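Local coordinates for protein lipase (Acinetobacter baumannii, PDB 4OPM) that probably hydrolyses ester bonds of lipids such as triacylglycerols, as a bacterial lipase of the alpha/beta hydrolase fold, at residues Thr33-Glu38 with Ser81-Val86; Gly147-Ala152 with Ala253-Arg258; Leu166-Lys171 with Ala195-Met200; Ala235-Leu240 with Arg258-Ala263. All coordinates share one frame; numbering follows the deposited sequence.

Contact 1: residues Thr33-Glu38 with Ser81-Val86; sequences TWSYSE and SGETIV
Thr84 turns its hydroxyl toward Ser35 through a chi1 of -73°, which sets OG1 beside its own backbone N and places CG2 anti to that N, 3.6 Å from Thr33 O. In Ser35 the OG lies anti to the backbone N (chi1 167°), which brings OG alongside Glu83 CB, 3.6 Å away. Ser35 N donates to Thr84 OG1, a 2.9 Å bond that is almost straight at 175°. The same OG1 also bonds Asp77 O, so this one hydroxyl links its loop to the backbones of Ser35 and Asp77, while Asp77 OD2 bonds both Ser35 OG and Glu83 N. Two residues earlier on the strand, Thr33 pairs with Ile85 as an antiparallel hydrogen-bonded pair: Thr33 N reaches Ile85 O at 2.9 Å, and Ile85 N returns to Thr33 O at the same length. Thr84 CA adds a CA-H...O contact to Thr33 O at 3.3 Å. The carboxylate of Glu83 leads off to a salt bridge with Arg57. Strand 32-39 thus receives, through a single antiparallel bridge, the loop after strand 72-76, which enters by a type II' turn with Gly82 at positive phi, at the antiparallel margin of an alpha/beta hydrolase sheet.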
loop_
_atom_site.group_PDB
_atom_site.type_symbol
_atom_site.label_atom_id
_atom_site.label_comp_id
_atom_site.label_asym_id
_atom_site.label_seq_id
_atom_site.Cartn_x
_atom_site.Cartn_y
_atom_site.Cartn_z
ATOM N N THR A 33 15.251 -4.223 10.521
ATOM C CA THR A 33 15.919 -4.700 9.315
ATOM C C THR A 33 14.864 -4.672 8.220
ATOM O O THR A 33 13.978 -5.533 8.182
ATOM C CB THR A 33 16.597 -6.060 9.490
ATOM O OG1 THR A 33 17.523 -5.948 10.558
ATOM C CG2 THR A 33 17.355 -6.493 8.226
ATOM N N TRP A 34 14.937 -3.657 7.359
ATOM C CA TRP A 34 13.979 -3.495 6.284
ATOM C C TRP A 34 14.272 -4.417 5.119
ATOM O O TRP A 34 15.411 -4.487 4.655
ATOM C CB TRP A 34 13.984 -2.041 5.773
ATOM C CG TRP A 34 13.394 -1.046 6.729
ATOM C CD1 TRP A 34 14.044 -0.380 7.726
ATOM C CD2 TRP A 34 12.049 -0.552 6.726
ATOM N NE1 TRP A 34 13.186 0.497 8.351
ATOM C CE2 TRP A 34 11.946 0.391 7.776
ATOM C CE3 TRP A 34 10.907 -0.829 5.944
ATOM C CZ2 TRP A 34 10.757 1.075 8.058
ATOM C CZ3 TRP A 34 9.725 -0.144 6.221
ATOM C CH2 TRP A 34 9.654 0.780 7.277
ATOM N N SER A 35 13.231 -5.085 4.628
ATOM C CA SER A 35 13.252 -5.843 3.380
ATOM C C SER A 35 12.560 -4.947 2.358
ATOM O O SER A 35 11.508 -4.375 2.675
ATOM C CB SER A 35 12.528 -7.179 3.535
ATOM O OG SER A 35 12.293 -7.773 2.268
ATOM N N TYR A 36 13.145 -4.774 1.171
ATOM C CA TYR A 36 12.515 -3.934 0.152
ATOM C C TYR A 36 12.923 -4.357 -1.240
ATOM O O TYR A 36 13.975 -4.984 -1.424
ATOM C CB TYR A 36 12.815 -2.431 0.355
ATOM C CG TYR A 36 14.268 -2.017 0.206
ATOM C CD1 TYR A 36 15.178 -2.214 1.244
ATOM C CD2 TYR A 36 14.705 -1.322 -0.925
ATOM C CE1 TYR A 36 16.503 -1.786 1.136
ATOM C CE2 TYR A 36 16.030 -0.901 -1.048
ATOM C CZ TYR A 36 16.923 -1.130 -0.010
ATOM O OH TYR A 36 18.229 -0.711 -0.089
ATOM N N SER A 37 12.057 -4.039 -2.210
ATOM C CA SER A 37 12.329 -4.250 -3.625
ATOM C C SER A 37 12.831 -2.955 -4.205
ATOM O O SER A 37 12.388 -1.870 -3.791
ATOM C CB SER A 37 11.064 -4.691 -4.365
ATOM O OG SER A 37 10.593 -5.924 -3.870
ATOM N N GLU A 38 13.762 -3.052 -5.153
ATOM C CA GLU A 38 14.298 -1.875 -5.819
ATOM C C GLU A 38 14.473 -2.168 -7.293
ATOM O O GLU A 38 14.982 -3.234 -7.649
ATOM C CB GLU A 38 15.624 -1.437 -5.181
ATOM C CG GLU A 38 16.261 -0.223 -5.847
ATOM C CD GLU A 38 17.522 0.316 -5.198
ATOM O OE1 GLU A 38 18.072 -0.358 -4.301
ATOM O OE2 GLU A 38 17.977 1.403 -5.614
ATOM N N SER A 81 5.093 -7.289 7.977
ATOM C CA SER A 81 4.928 -7.869 6.649
ATOM C C SER A 81 6.220 -8.379 6.044
ATOM O O SER A 81 7.297 -7.875 6.354
ATOM C CB SER A 81 4.348 -6.832 5.698
ATOM O OG SER A 81 3.007 -6.526 6.033
ATOM N N GLY A 82 6.069 -9.317 5.111
ATOM C CA GLY A 82 7.164 -9.890 4.338
ATOM C C GLY A 82 8.356 -10.319 5.157
ATOM O O GLY A 82 8.202 -11.050 6.141
ATOM N N GLU A 83 9.553 -9.851 4.762
ATOM C CA GLU A 83 10.795 -10.239 5.430
ATOM C C GLU A 83 11.382 -9.132 6.315
ATOM O O GLU A 83 12.517 -9.273 6.778
ATOM C CB GLU A 83 11.837 -10.696 4.384
ATOM C CG GLU A 83 11.397 -11.901 3.577
ATOM C CD GLU A 83 12.043 -11.957 2.211
ATOM O OE1 GLU A 83 13.273 -12.183 2.145
ATOM O OE2 GLU A 83 11.316 -11.794 1.204
ATOM N N THR A 84 10.625 -8.046 6.581
ATOM C CA THR A 84 11.104 -6.987 7.475
ATOM C C THR A 84 11.076 -7.534 8.905
ATOM O O THR A 84 10.095 -8.173 9.295
ATOM C CB THR A 84 10.297 -5.695 7.272
ATOM O OG1 THR A 84 10.723 -5.140 6.027
ATOM C CG2 THR A 84 10.500 -4.660 8.392
ATOM N N ILE A 85 12.163 -7.296 9.663
ATOM C CA ILE A 85 12.332 -7.786 11.030
ATOM C C ILE A 85 12.335 -6.612 12.004
ATOM O O ILE A 85 13.034 -5.611 11.806
ATOM C CB ILE A 85 13.615 -8.674 11.201
ATOM C CG1 ILE A 85 13.679 -9.810 10.153
ATOM C CG2 ILE A 85 13.710 -9.254 12.634
ATOM C CD1 ILE A 85 15.102 -10.300 9.857
ATOM N N VAL A 86 11.512 -6.732 13.041
ATOM C CA VAL A 86 11.385 -5.743 14.119
ATOM C C VAL A 86 11.451 -6.476 15.465
ATOM O O VAL A 86 11.369 -7.709 15.504
ATOM C CB VAL A 86 10.096 -4.881 13.997
ATOM C CG1 VAL A 86 10.122 -4.024 12.736
ATOM C CG2 VAL A 86 8.838 -5.746 14.041
#

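Contact 2: residues Gly147-Ala152 with Ala253-Arg258; sequences GIFRSA and ANELKR
Glu255 sends its carboxylate from helix 251-259 into the loop after strand 137-143, joining two parts of the alpha/beta hydrolase fold by accepting that loop's backbone N-H groups. At the root of the side chain, CB passes 3.7 Å from Ser151 OG. CG is anti to the helix backbone N (chi1 -171°) and the chain stays extended beyond it, which carries the acid across to the loop. CD then comes to the edge of the Phe149 ring, near its plane, with ring and carboxylate turned 76° from each other. Further out, the two oxygens divide the work. OE2 takes Arg150 N at 2.9 Å on its syn lone pair, and a water links the same oxygen to Ile148 O. OE1 is gripped by both donors of Ser151: the backbone N arrives on the syn side, 25° out of the carboxylate plane, and the hydroxyl on the anti lone pair. Such a set of donors probably favours the ionised acid. The Arg150 side chain heads elsewhere, to a salt bridge with Asp224. Beside the carboxylate, Phe149 CE1 touches Leu256 CD2 at 3.7 Å, the methyl lying at the ring edge, while Phe226 meets the same ring edge-to-face. The shortest polar approach is that of Ser151 OG to Glu255 OE1, 2.7 Å.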
loop_
_atom_site.group_PDB
_atom_site.type_symbol
_atom_site.label_atom_id
_atom_site.label_comp_id
_atom_site.label_asym_id
_atom_site.label_seq_id
_atom_site.Cartn_x
_atom_site.Cartn_y
_atom_site.Cartn_z
ATOM N N GLY A 147 -8.240 6.483 5.980
ATOM C CA GLY A 147 -8.367 7.809 6.554
ATOM C C GLY A 147 -9.565 7.823 7.473
ATOM O O GLY A 147 -10.132 6.768 7.765
ATOM N N ILE A 148 -9.968 9.004 7.923
ATOM C CA ILE A 148 -11.126 9.122 8.826
ATOM C C ILE A 148 -12.097 10.059 8.129
ATOM O O ILE A 148 -11.840 11.261 8.024
ATOM C CB ILE A 148 -10.745 9.548 10.277
ATOM C CG1 ILE A 148 -9.509 8.752 10.782
ATOM C CG2 ILE A 148 -11.946 9.329 11.180
ATOM C CD1 ILE A 148 -8.951 9.142 12.203
ATOM N N PHE A 149 -13.193 9.485 7.609
ATOM C CA PHE A 149 -14.102 10.164 6.707
ATOM C C PHE A 149 -15.516 10.371 7.220
ATOM O O PHE A 149 -16.085 9.478 7.840
ATOM C CB PHE A 149 -14.177 9.333 5.407
ATOM C CG PHE A 149 -12.832 8.975 4.800
ATOM C CD1 PHE A 149 -12.066 9.940 4.149
ATOM C CD2 PHE A 149 -12.341 7.674 4.865
ATOM C CE1 PHE A 149 -10.822 9.615 3.591
ATOM C CE2 PHE A 149 -11.097 7.345 4.302
ATOM C CZ PHE A 149 -10.343 8.319 3.671
ATOM N N ARG A 150 -16.113 11.521 6.863
ATOM C CA ARG A 150 -17.512 11.827 7.163
ATOM C C ARG A 150 -18.430 10.990 6.281
ATOM O O ARG A 150 -19.532 10.649 6.706
ATOM C CB ARG A 150 -17.815 13.317 6.944
ATOM C CG ARG A 150 -17.129 14.220 7.944
ATOM C CD ARG A 150 -17.592 15.661 7.841
ATOM N NE ARG A 150 -16.503 16.575 8.186
ATOM C CZ ARG A 150 -16.142 16.892 9.429
ATOM N NH1 ARG A 150 -16.792 16.386 10.472
ATOM N NH2 ARG A 150 -15.124 17.718 9.637
ATOM N N SER A 151 -17.972 10.653 5.054
ATOM C CA SER A 151 -18.772 9.913 4.069
ATOM C C SER A 151 -18.621 8.385 4.225
ATOM O O SER A 151 -19.178 7.633 3.415
ATOM C CB SER A 151 -18.433 10.363 2.648
ATOM O OG SER A 151 -17.111 10.008 2.282
ATOM N N ALA A 152 -17.913 7.937 5.306
ATOM C CA ALA A 152 -17.705 6.523 5.629
ATOM C C ALA A 152 -19.044 5.800 5.701
ATOM O O ALA A 152 -19.973 6.276 6.375
ATOM C CB ALA A 152 -16.975 6.397 6.956
ATOM N N ALA A 253 -13.691 8.705 -2.051
ATOM C CA ALA A 253 -12.808 9.272 -3.100
ATOM C C ALA A 253 -13.116 10.776 -3.323
ATOM O O ALA A 253 -12.190 11.592 -3.439
ATOM C CB ALA A 253 -12.962 8.503 -4.409
ATOM N N ASN A 254 -14.412 11.139 -3.345
ATOM C CA ASN A 254 -14.830 12.538 -3.523
ATOM C C ASN A 254 -14.512 13.357 -2.282
ATOM O O ASN A 254 -14.150 14.518 -2.408
ATOM C CB ASN A 254 -16.313 12.662 -3.884
ATOM C CG ASN A 254 -16.609 12.297 -5.316
ATOM O OD1 ASN A 254 -17.659 11.722 -5.623
ATOM N ND2 ASN A 254 -15.681 12.590 -6.229
ATOM N N GLU A 255 -14.611 12.752 -1.090
ATOM C CA GLU A 255 -14.260 13.453 0.139
ATOM C C GLU A 255 -12.743 13.789 0.138
ATOM O O GLU A 255 -12.374 14.938 0.407
ATOM C CB GLU A 255 -14.648 12.624 1.360
ATOM C CG GLU A 255 -14.507 13.407 2.651
ATOM C CD GLU A 255 -14.976 12.704 3.904
ATOM O OE1 GLU A 255 -15.710 11.698 3.799
ATOM O OE2 GLU A 255 -14.639 13.191 5.005
ATOM N N LEU A 256 -11.876 12.818 -0.248
ATOM C CA LEU A 256 -10.430 13.058 -0.344
ATOM C C LEU A 256 -10.134 14.186 -1.334
ATOM O O LEU A 256 -9.319 15.058 -1.025
ATOM C CB LEU A 256 -9.658 11.786 -0.749
ATOM C CG LEU A 256 -9.399 10.763 0.342
ATOM C CD1 LEU A 256 -8.940 9.432 -0.265
ATOM C CD2 LEU A 256 -8.363 11.278 1.375
ATOM N N LYS A 257 -10.850 14.206 -2.480
ATOM C CA LYS A 257 -10.729 15.246 -3.495
ATOM C C LYS A 257 -11.062 16.621 -2.876
ATOM O O LYS A 257 -10.308 17.566 -3.082
ATOM C CB LYS A 257 -11.645 14.942 -4.706
ATOM C CG LYS A 257 -11.857 16.114 -5.697
ATOM C CD LYS A 257 -10.591 16.443 -6.462
ATOM C CE LYS A 257 -10.810 17.441 -7.568
ATOM N NZ LYS A 257 -10.873 18.827 -7.045
ATOM N N ARG A 258 -12.152 16.712 -2.089
ATOM C CA ARG A 258 -12.562 17.960 -1.441
ATOM C C ARG A 258 -11.542 18.423 -0.389
ATOM O O ARG A 258 -11.322 19.621 -0.236
ATOM C CB ARG A 258 -13.938 17.795 -0.774
ATOM C CG ARG A 258 -15.105 17.646 -1.757
ATOM C CD ARG A 258 -16.465 17.794 -1.081
ATOM N NE ARG A 258 -16.747 16.756 -0.080
ATOM C CZ ARG A 258 -17.273 15.561 -0.351
ATOM N NH1 ARG A 258 -17.564 15.223 -1.604
ATOM N NH2 ARG A 258 -17.504 14.694 0.627
HETATM O O HOH W 1 -12.556 13.763 6.985
#

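Contact 3: residues Leu166-Lys171 with Ala195-Met200; sequences LLVSKK and AQEKLM
Van der Waals contact without a direct hydrogen bond joins Val168 and Lys171, in the loop between helices 155-158 and 173-181, to one side of the long helix 190-220. The place lies in the helical region inserted between strands 137-143 and 237-242 of the alpha/beta hydrolase fold, a region that in many relatives forms a cap over the active site. Val168 carries most of it, its two methyls serving two residues one helical turn apart. With CG1 anti to the backbone N (chi1 179°), that methyl sits 3.8 Å from Glu197 CG, while CG2 meets Met200 CE, also at 3.8 Å. Met200 is a selenomethionine; its chain bends at the last torsion (chi3 80°), and the terminal methyl reaches the valine with SE slightly farther off, 4.2 Å from Val168 CG2. The valine was modelled in two conformers, so its methyl distances hold for one of them and are the less certain. Phe174 and Leu177 of helix 173-181 also touch Met200. Glu197 runs out extended and crosses Lys171 at about a right angle. Its OE1 lies 3.6 Å from Lys171 CA and 4.0 Å from Lys171 CG, so the acid meets the root of the lysine while the rest of that chain leads away. The other oxygen, OE2, accepts from Gly172 N and Phe174 N. A buried glutamate therefore lays its aliphatic stem against valine and gives one carboxylate oxygen, OE2, to backbone N-H groups at the start of helix 173-181, where the helix dipole would probably favour its negative charge.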
loop_
_atom_site.group_PDB
_atom_site.type_symbol
_atom_site.label_atom_id
_atom_site.label_comp_id
_atom_site.label_asym_id
_atom_site.label_seq_id
_atom_site.Cartn_x
_atom_site.Cartn_y
_atom_site.Cartn_z
ATOM N N LEU A 166 -11.289 -9.840 8.955
ATOM C CA LEU A 166 -10.462 -9.885 7.749
ATOM C C LEU A 166 -9.071 -10.492 8.010
ATOM O O LEU A 166 -8.283 -10.646 7.065
ATOM C CB LEU A 166 -10.330 -8.466 7.158
ATOM C CG LEU A 166 -11.643 -7.764 6.758
ATOM C CD1 LEU A 166 -11.366 -6.392 6.195
ATOM C CD2 LEU A 166 -12.461 -8.599 5.780
ATOM N N LEU A 167 -8.780 -10.838 9.278
ATOM C CA LEU A 167 -7.512 -11.455 9.685
ATOM C C LEU A 167 -7.390 -12.867 9.132
ATOM O O LEU A 167 -8.353 -13.635 9.207
ATOM C CB LEU A 167 -7.435 -11.507 11.216
ATOM C CG LEU A 167 -6.680 -10.404 11.936
ATOM C CD1 LEU A 167 -7.143 -9.008 11.534
ATOM C CD2 LEU A 167 -6.798 -10.581 13.421
ATOM N N VAL A 168 -6.220 -13.222 8.591
ATOM C CA VAL A 168 -5.966 -14.569 8.068
ATOM C C VAL A 168 -5.187 -15.328 9.157
ATOM O O VAL A 168 -3.978 -15.096 9.306
ATOM C CB VAL A 168 -5.231 -14.552 6.699
ATOM C CG1 VAL A 168 -4.973 -15.975 6.197
ATOM C CG2 VAL A 168 -6.020 -13.747 5.655
ATOM N N SER A 169 -5.876 -16.180 9.934
ATOM C CA SER A 169 -5.292 -16.914 11.060
ATOM C C SER A 169 -5.390 -18.431 10.897
ATOM O O SER A 169 -4.700 -19.173 11.610
ATOM C CB SER A 169 -5.997 -16.513 12.356
ATOM O OG SER A 169 -6.206 -15.113 12.447
ATOM N N LYS A 170 -6.284 -18.902 10.017
ATOM C CA LYS A 170 -6.485 -20.340 9.823
ATOM C C LYS A 170 -6.802 -20.636 8.356
ATOM O O LYS A 170 -7.185 -19.719 7.628
ATOM C CB LYS A 170 -7.605 -20.864 10.758
ATOM C CG LYS A 170 -8.993 -20.293 10.471
ATOM C CD LYS A 170 -10.023 -20.716 11.509
ATOM C CE LYS A 170 -11.433 -20.356 11.092
ATOM N NZ LYS A 170 -11.664 -18.884 11.074
ATOM N N LYS A 171 -6.657 -21.908 7.935
ATOM C CA LYS A 171 -6.946 -22.337 6.561
ATOM C C LYS A 171 -8.382 -21.961 6.176
ATOM O O LYS A 171 -9.311 -22.128 6.978
ATOM C CB LYS A 171 -6.714 -23.846 6.386
ATOM C CG LYS A 171 -5.244 -24.235 6.279
ATOM C CD LYS A 171 -5.067 -25.743 6.145
ATOM C CE LYS A 171 -3.621 -26.158 6.270
ATOM N NZ LYS A 171 -3.476 -27.626 6.467
ATOM N N ALA A 195 -0.128 -21.324 -0.337
ATOM C CA ALA A 195 1.218 -20.892 0.053
ATOM C C ALA A 195 1.177 -19.461 0.596
ATOM O O ALA A 195 1.764 -19.200 1.645
ATOM C CB ALA A 195 2.163 -20.982 -1.132
ATOM N N GLN A 196 0.447 -18.550 -0.085
ATOM C CA GLN A 196 0.318 -17.162 0.375
ATOM C C GLN A 196 -0.426 -17.112 1.716
ATOM O O GLN A 196 0.001 -16.395 2.629
ATOM C CB GLN A 196 -0.385 -16.278 -0.678
ATOM C CG GLN A 196 -0.458 -14.781 -0.297
ATOM C CD GLN A 196 0.879 -14.180 0.075
ATOM O OE1 GLN A 196 1.864 -14.291 -0.661
ATOM N NE2 GLN A 196 0.936 -13.520 1.227
ATOM N N GLU A 197 -1.510 -17.896 1.844
ATOM C CA GLU A 197 -2.300 -17.963 3.083
ATOM C C GLU A 197 -1.423 -18.353 4.275
ATOM O O GLU A 197 -1.532 -17.740 5.342
ATOM C CB GLU A 197 -3.445 -18.961 2.919
ATOM C CG GLU A 197 -4.293 -19.159 4.167
ATOM C CD GLU A 197 -5.471 -20.070 3.901
ATOM O OE1 GLU A 197 -5.244 -21.268 3.619
ATOM O OE2 GLU A 197 -6.617 -19.570 3.906
ATOM N N LYS A 198 -0.553 -19.373 4.094
ATOM C CA LYS A 198 0.353 -19.833 5.152
ATOM C C LYS A 198 1.285 -18.705 5.629
ATOM O O LYS A 198 1.448 -18.549 6.833
ATOM C CB LYS A 198 1.167 -21.055 4.688
ATOM C CG LYS A 198 2.090 -21.663 5.754
ATOM C CD LYS A 198 1.353 -22.078 7.037
ATOM C CE LYS A 198 2.198 -22.946 7.939
ATOM N NZ LYS A 198 3.382 -22.225 8.486
ATOM N N LEU A 199 1.821 -17.884 4.703
ATOM C CA LEU A 199 2.698 -16.749 5.048
ATOM C C LEU A 199 1.935 -15.712 5.867
ATOM O O LEU A 199 2.459 -15.184 6.846
ATOM C CB LEU A 199 3.294 -16.097 3.789
ATOM C CG LEU A 199 4.263 -16.977 2.967
ATOM C CD1 LEU A 199 4.572 -16.336 1.619
ATOM C CD2 LEU A 199 5.542 -17.246 3.728
HETATM N N MSE A 200 0.671 -15.467 5.490
HETATM C CA MSE A 200 -0.171 -14.520 6.220
HETATM C C MSE A 200 -0.509 -15.045 7.632
HETATM O O MSE A 200 -0.428 -14.275 8.600
HETATM C CB MSE A 200 -1.423 -14.233 5.410
HETATM C CG MSE A 200 -1.121 -13.562 4.080
HETATM SE SE MSE A 200 -2.740 -13.250 3.109
HETATM C CE MSE A 200 -3.318 -11.605 4.069
#

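Contact 4: residues Ala235-Leu240 with Arg258-Ala263; sequences APTLIL and RLLKNA
Ala235 meets Asn262 through its carbonyl, with O 3.8 Å from Asn262 CB, and a water donates to that oxygen while accepting from Asn262 N. The amide end of Asn262 turns to another acceptor, Asp234 O. Pro236 follows with a CA-H...O contact, its CA 3.4 Å from Asn262 O. That same oxygen accepts Thr237 N at 3.0 Å, the donor standing 44° out of the carbonyl plane. Here strand 237-242 takes up the chain leaving helix 251-259, within the beta-alpha-beta unit that runs on to strand 267-269 of the alpha/beta hydrolase sheet; a type I turn from Leu260 to Ala263 brings the chain back beside the strand. Thr237 uses each branch differently. Its OG1, beside the backbone N at chi1 -57°, donates back to Ala235 O at 2.9 Å, from well above that carbonyl's plane. CG2, anti to the backbone N, meets Leu260 CD1 at 3.8 Å, the two side chains crossing at about a right angle. The Thr237 carbonyl receives Ala263 CA in a second CA-H...O contact of 3.3 Å. Two residues on, Ile239 reaches back along the same face of the strand, and its CD1 rests 3.9 Å from Ala263 CB.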
loop_
_atom_site.group_PDB
_atom_site.type_symbol
_atom_site.label_atom_id
_atom_site.label_comp_id
_atom_site.label_asym_id
_atom_site.label_seq_id
_atom_site.Cartn_x
_atom_site.Cartn_y
_atom_site.Cartn_z
ATOM N N ALA A 235 0.786 18.680 -1.883
ATOM C CA ALA A 235 1.304 17.812 -2.950
ATOM C C ALA A 235 0.254 17.551 -4.049
ATOM O O ALA A 235 -0.923 17.309 -3.720
ATOM C CB ALA A 235 1.760 16.480 -2.368
ATOM N N PRO A 236 0.639 17.611 -5.354
ATOM C CA PRO A 236 -0.314 17.207 -6.407
ATOM C C PRO A 236 -0.715 15.758 -6.138
ATOM O O PRO A 236 0.154 14.932 -5.828
ATOM C CB PRO A 236 0.470 17.384 -7.711
ATOM C CG PRO A 236 1.892 17.337 -7.319
ATOM C CD PRO A 236 1.984 17.865 -5.909
ATOM N N THR A 237 -2.027 15.467 -6.166
ATOM C CA THR A 237 -2.518 14.150 -5.761
ATOM C C THR A 237 -3.436 13.526 -6.808
ATOM O O THR A 237 -4.323 14.187 -7.363
ATOM C CB THR A 237 -3.235 14.281 -4.386
ATOM O OG1 THR A 237 -2.326 14.830 -3.422
ATOM C CG2 THR A 237 -3.787 12.950 -3.857
ATOM N N LEU A 238 -3.214 12.233 -7.047
ATOM C CA LEU A 238 -4.024 11.394 -7.899
ATOM C C LEU A 238 -4.773 10.426 -6.990
ATOM O O LEU A 238 -4.166 9.825 -6.099
ATOM C CB LEU A 238 -3.158 10.651 -8.937
ATOM C CG LEU A 238 -3.899 9.731 -9.926
ATOM C CD1 LEU A 238 -4.851 10.536 -10.831
ATOM C CD2 LEU A 238 -2.914 8.952 -10.782
ATOM N N ILE A 239 -6.085 10.304 -7.192
ATOM C CA ILE A 239 -6.929 9.409 -6.391
ATOM C C ILE A 239 -7.524 8.395 -7.320
ATOM O O ILE A 239 -8.126 8.772 -8.323
ATOM C CB ILE A 239 -8.044 10.195 -5.624
ATOM C CG1 ILE A 239 -7.455 11.279 -4.689
ATOM C CG2 ILE A 239 -9.009 9.256 -4.856
ATOM C CD1 ILE A 239 -8.438 12.443 -4.412
ATOM N N LEU A 240 -7.414 7.116 -6.973
ATOM C CA LEU A 240 -8.005 6.056 -7.789
ATOM C C LEU A 240 -8.738 5.083 -6.868
ATOM O O LEU A 240 -8.237 4.734 -5.805
ATOM C CB LEU A 240 -6.945 5.350 -8.654
ATOM C CG LEU A 240 -7.480 4.374 -9.700
ATOM C CD1 LEU A 240 -6.620 4.388 -10.956
ATOM C CD2 LEU A 240 -7.569 2.953 -9.131
ATOM N N ARG A 258 -12.152 16.712 -2.089
ATOM C CA ARG A 258 -12.562 17.960 -1.441
ATOM C C ARG A 258 -11.542 18.423 -0.389
ATOM O O ARG A 258 -11.322 19.621 -0.236
ATOM C CB ARG A 258 -13.938 17.795 -0.774
ATOM C CG ARG A 258 -15.105 17.646 -1.757
ATOM C CD ARG A 258 -16.465 17.794 -1.081
ATOM N NE ARG A 258 -16.747 16.756 -0.080
ATOM C CZ ARG A 258 -17.273 15.561 -0.351
ATOM N NH1 ARG A 258 -17.564 15.223 -1.604
ATOM N NH2 ARG A 258 -17.504 14.694 0.627
ATOM N N LEU A 259 -10.907 17.467 0.322
ATOM C CA LEU A 259 -9.972 17.749 1.407
ATOM C C LEU A 259 -8.568 18.139 0.942
ATOM O O LEU A 259 -7.875 18.874 1.655
ATOM C CB LEU A 259 -9.873 16.538 2.355
ATOM C CG LEU A 259 -11.102 16.265 3.250
ATOM C CD1 LEU A 259 -10.965 14.925 3.958
ATOM C CD2 LEU A 259 -11.318 17.384 4.290
ATOM N N LEU A 260 -8.136 17.634 -0.218
ATOM C CA LEU A 260 -6.790 17.910 -0.711
ATOM C C LEU A 260 -6.801 18.979 -1.798
ATOM O O LEU A 260 -7.367 18.765 -2.873
ATOM C CB LEU A 260 -6.148 16.609 -1.229
ATOM C CG LEU A 260 -5.948 15.506 -0.177
ATOM C CD1 LEU A 260 -5.695 14.157 -0.841
ATOM C CD2 LEU A 260 -4.811 15.853 0.794
ATOM N N LYS A 261 -6.154 20.129 -1.501
ATOM C CA LYS A 261 -6.045 21.334 -2.334
ATOM C C LYS A 261 -5.656 21.032 -3.799
ATOM O O LYS A 261 -6.277 21.573 -4.710
ATOM C CB LYS A 261 -4.994 22.284 -1.712
ATOM C CG LYS A 261 -4.902 23.664 -2.353
ATOM C CD LYS A 261 -3.809 24.501 -1.698
ATOM C CE LYS A 261 -3.700 25.883 -2.301
ATOM N NZ LYS A 261 -2.710 26.722 -1.573
ATOM N N ASN A 262 -4.633 20.197 -4.010
ATOM C CA ASN A 262 -4.116 19.916 -5.344
ATOM C C ASN A 262 -4.410 18.493 -5.816
ATOM O O ASN A 262 -3.656 17.918 -6.596
ATOM C CB ASN A 262 -2.620 20.246 -5.394
ATOM C CG ASN A 262 -2.396 21.745 -5.253
ATOM O OD1 ASN A 262 -3.082 22.555 -5.885
ATOM N ND2 ASN A 262 -1.495 22.156 -4.366
ATOM N N ALA A 263 -5.554 17.958 -5.411
ATOM C CA ALA A 263 -5.981 16.655 -5.894
ATOM C C ALA A 263 -6.711 16.830 -7.221
ATOM O O ALA A 263 -7.437 17.811 -7.411
ATOM C CB ALA A 263 -6.882 15.979 -4.875
HETATM O O HOH W 2 -2.959 18.624 -2.234
#

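Contacts 2 and 4 form one neighbourhood, their centres 11 Å apart: both use helix 251-259, share Arg258, and touch where Ile239 packs on Ala253, Leu256 and Lys257. Their segments alternate along the chain, and helix 251-259 meets the loop after strand 137-143 through contact 2 and strand 237-242 through contact 4. Contact 1 comes first in sequence and lies across the chain's centre from both, reaching the same eight-stranded sheet as contact 4 but 29 Å away between centres. Contact 3 falls between the two segments of contact 2 in sequence, yet about 30 Å from it between centres. The four sample the antiparallel margin of the sheet, a flanking helix and the inserted helices of one alpha/beta hydrolase fold.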